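Local structure of phosphate-specific transport system accessory protein PhoU homolog (Pseudomonas aeruginosa, 4Q25) at residues E71-I76 / R88-I93. The protein probably takes part in regulating phosphate uptake, working as a homodimer of the PhoU family. Sequence-based numbering, arbitrary orientation.
Sequences EECVRI and RLIISI
C73 and I90 form the nearest CA pair between 71-76 and 88-93, two helical segments that run nearly antiparallel: their CA atoms are 6.2 Å apart, and C73 CB rests against I90 CG2 at 3.9 Å. The two branches of I90 divide the work. While CG2 faces C73, CD1 reaches I76 and lies 3.8 Å from I76 CG2 and 3.9 Å from I76 CD1, so that this one methyl touches both arms of the partner isoleucine, whose side chain it crosses at a slant. With chi2 of I90 turned to -68°, its chain is bent rather than extended, and CD1 swings toward I76. One helical turn on, I93 CG2 touches C73 SG at 3.7 Å; the thiol gets there because SG lies beside its own backbone N (chi1 -65°), opposite the carbonyl carbon. All four side chains are buried, and no hydrogen bond crosses the contact: it is apolar packing in which the axes of 71-76 and 88-93 approach to 10.3 Å, with 162° between their N-to-C directions. Such near-antiparallel pairing of consecutive helices, joined by a short connection, is characteristic of up-and-down helical bundles. E71 forms a salt bridge with R88 of the second subunit, and I91 packs on V74 of that subunit, so both segments also contribute to the dimer interface. Within the chain, L77 and I69 of helix 59-78 extend the seam by packing on I90 and I93, while R88 NH2 hydrogen-bonds L218 O of helix 188-220, which S92 also touches at Y217 and L218. Two further helices close in on the contact: I76 leans on F15 and E18 of helix 15-45, and F148 of helix 127-149 touches I93.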
ATOM      1  N   GLU A  71      12.160  15.273   4.558  1.00 41.38           N
ATOM      2  CA  GLU A  71      13.328  16.162   4.450  1.00 45.99           C
ATOM      3  C   GLU A  71      13.797  16.632   5.810  1.00 48.38           C
ATOM      4  O   GLU A  71      14.989  16.746   6.072  1.00 47.92           O
ATOM      5  CB  GLU A  71      13.025  17.365   3.581  1.00 45.02           C
ATOM      6  CG  GLU A  71      12.992  17.034   2.105  1.00 52.15           C
ATOM      7  CD  GLU A  71      14.270  16.356   1.636  1.00 57.22           C
ATOM      8  OE1 GLU A  71      15.295  17.054   1.535  1.00 53.43           O
ATOM      9  OE2 GLU A  71      14.234  15.120   1.404  1.00 59.73           O
ATOM     10  N   GLU A  72      12.840  16.872   6.685  1.00 51.00           N
ATOM     11  CA  GLU A  72      13.118  17.237   8.063  1.00 48.86           C
ATOM     12  C   GLU A  72      13.901  16.150   8.782  1.00 47.15           C
ATOM     13  O   GLU A  72      14.862  16.439   9.526  1.00 46.57           O
ATOM     14  CB  GLU A  72      11.791  17.497   8.770  1.00 49.18           C
ATOM     15  CG  GLU A  72      11.882  18.405   9.946  1.00 52.76           C
ATOM     16  CD  GLU A  72      10.540  18.604  10.612  1.00 60.15           C
ATOM     17  OE1 GLU A  72      10.545  18.944  11.818  1.00 69.67           O
ATOM     18  OE2 GLU A  72       9.489  18.425   9.944  1.00 52.56           O
ATOM     19  N   CYS A  73      13.495  14.893   8.582  1.00 45.00           N
ATOM     20  CA  CYS A  73      14.230  13.759   9.169  1.00 38.93           C
ATOM     21  C   CYS A  73      15.630  13.668   8.609  1.00 40.88           C
ATOM     22  O   CYS A  73      16.547  13.116   9.256  1.00 38.32           O
ATOM     23  CB  CYS A  73      13.539  12.426   8.899  1.00 39.73           C
ATOM     24  SG  CYS A  73      11.921  12.234   9.666  1.00 42.78           S
ATOM     25  N   VAL A  74      15.775  14.090   7.374  1.00 42.04           N
ATOM     26  CA  VAL A  74      17.061  14.117   6.743  1.00 44.66           C
ATOM     27  C   VAL A  74      17.961  15.158   7.374  1.00 43.43           C
ATOM     28  O   VAL A  74      19.050  14.863   7.755  1.00 43.94           O
ATOM     29  CB  VAL A  74      16.930  14.286   5.209  1.00 40.61           C
ATOM     30  CG1 VAL A  74      18.216  14.706   4.568  1.00 42.21           C
ATOM     31  CG2 VAL A  74      16.513  12.993   4.590  1.00 40.40           C
ATOM     32  N   ARG A  75      17.461  16.353   7.575  1.00 44.78           N
ATOM     33  CA  ARG A  75      18.276  17.391   8.132  1.00 45.58           C
ATOM     34  C   ARG A  75      18.701  17.068   9.543  1.00 49.42           C
ATOM     35  O   ARG A  75      19.874  17.196   9.919  1.00 55.38           O
ATOM     36  CB  ARG A  75      17.540  18.699   8.046  1.00 50.26           C
ATOM     37  CG  ARG A  75      16.984  18.946   6.668  1.00 54.47           C
ATOM     38  CD  ARG A  75      16.554  20.374   6.442  1.00 56.24           C
ATOM     39  NE  ARG A  75      15.680  20.857   7.493  1.00 63.23           N
ATOM     40  CZ  ARG A  75      14.368  20.974   7.382  1.00 62.21           C
ATOM     41  NH1 ARG A  75      13.766  20.648   6.268  1.00 57.95           N
ATOM     42  NH2 ARG A  75      13.667  21.429   8.394  1.00 64.71           N
ATOM     43  N   ILE A  76      17.767  16.555  10.309  1.00 49.88           N
ATOM     44  CA  ILE A  76      18.074  16.243  11.653  1.00 50.22           C
ATOM     45  C   ILE A  76      19.146  15.202  11.688  1.00 52.72           C
ATOM     46  O   ILE A  76      20.057  15.308  12.449  1.00 59.64           O
ATOM     47  CB  ILE A  76      16.866  15.657  12.396  1.00 53.43           C
ATOM     48  CG1 ILE A  76      15.907  16.732  12.817  1.00 56.17           C
ATOM     49  CG2 ILE A  76      17.291  14.951  13.662  1.00 50.23           C
ATOM     50  CD1 ILE A  76      14.652  16.177  13.428  1.00 55.33           C
ATOM     51  N   ARG A  88      15.858   5.583  16.867  1.00 60.33           N
ATOM     52  CA  ARG A  88      14.650   4.814  16.751  1.00 64.85           C
ATOM     53  C   ARG A  88      13.473   5.743  16.444  1.00 62.13           C
ATOM     54  O   ARG A  88      12.593   5.409  15.701  1.00 60.58           O
ATOM     55  CB  ARG A  88      14.427   3.997  18.012  1.00 68.24           C
ATOM     56  CG  ARG A  88      15.445   2.898  18.216  1.00 64.77           C
ATOM     57  CD  ARG A  88      14.898   1.753  19.031  1.00 64.31           C
ATOM     58  NE  ARG A  88      14.316   2.197  20.277  1.00 63.24           N
ATOM     59  CZ  ARG A  88      15.018   2.443  21.358  1.00 64.49           C
ATOM     60  NH1 ARG A  88      16.317   2.310  21.321  1.00 73.16           N
ATOM     61  NH2 ARG A  88      14.434   2.849  22.454  1.00 65.75           N
ATOM     62  N   LEU A  89      13.481   6.919  17.022  1.00 53.96           N
ATOM     63  CA  LEU A  89      12.394   7.876  16.838  1.00 57.83           C
ATOM     64  C   LEU A  89      12.303   8.432  15.414  1.00 57.74           C
ATOM     65  O   LEU A  89      11.230   8.453  14.832  1.00 58.36           O
ATOM     66  CB  LEU A  89      12.502   9.034  17.826  1.00 55.50           C
ATOM     67  CG  LEU A  89      11.418  10.116  17.725  1.00 61.02           C
ATOM     68  CD1 LEU A  89      10.050   9.609  18.183  1.00 62.50           C
ATOM     69  CD2 LEU A  89      11.822  11.327  18.534  1.00 59.83           C
ATOM     70  N   ILE A  90      13.418   8.915  14.882  1.00 58.16           N
ATOM     71  CA  ILE A  90      13.487   9.367  13.493  1.00 53.16           C
ATOM     72  C   ILE A  90      13.052   8.251  12.534  1.00 54.62           C
ATOM     73  O   ILE A  90      12.316   8.484  11.581  1.00 51.22           O
ATOM     74  CB  ILE A  90      14.913   9.778  13.108  1.00 53.80           C
ATOM     75  CG1 ILE A  90      15.386  10.955  13.954  1.00 53.05           C
ATOM     76  CG2 ILE A  90      15.011  10.118  11.620  1.00 51.73           C
ATOM     77  CD1 ILE A  90      14.657  12.239  13.658  1.00 60.55           C
ATOM     78  N   ILE A  91      13.521   7.041  12.785  1.00 51.89           N
ATOM     79  CA  ILE A  91      13.158   5.916  11.952  1.00 52.77           C
ATOM     80  C   ILE A  91      11.664   5.608  12.040  1.00 52.75           C
ATOM     81  O   ILE A  91      11.058   5.253  11.045  1.00 55.91           O
ATOM     82  CB  ILE A  91      13.990   4.674  12.310  1.00 56.03           C
ATOM     83  CG1 ILE A  91      15.442   4.895  11.838  1.00 63.27           C
ATOM     84  CG2 ILE A  91      13.403   3.403  11.692  1.00 56.20           C
ATOM     85  CD1 ILE A  91      16.382   3.737  12.125  1.00 63.42           C
ATOM     86  N   SER A  92      11.098   5.711  13.232  1.00 52.91           N
ATOM     87  CA  SER A  92       9.680   5.475  13.437  1.00 54.06           C
ATOM     88  C   SER A  92       8.879   6.558  12.748  1.00 50.14           C
ATOM     89  O   SER A  92       7.795   6.306  12.244  1.00 47.34           O
ATOM     90  CB  SER A  92       9.340   5.452  14.931  1.00 57.40           C
ATOM     91  OG  SER A  92       9.767   4.219  15.480  1.00 63.40           O
ATOM     92  N   ILE A  93       9.415   7.768  12.720  1.00 44.83           N
ATOM     93  CA  ILE A  93       8.716   8.854  12.060  1.00 44.74           C
ATOM     94  C   ILE A  93       8.712   8.661  10.541  1.00 47.44           C
ATOM     95  O   ILE A  93       7.658   8.736   9.896  1.00 43.05           O
ATOM     96  CB  ILE A  93       9.305  10.200  12.427  1.00 41.25           C
ATOM     97  CG1 ILE A  93       8.901  10.556  13.853  1.00 46.02           C
ATOM     98  CG2 ILE A  93       8.814  11.277  11.472  1.00 45.13           C
ATOM     99  CD1 ILE A  93       9.593  11.774  14.434  1.00 49.09           C
TER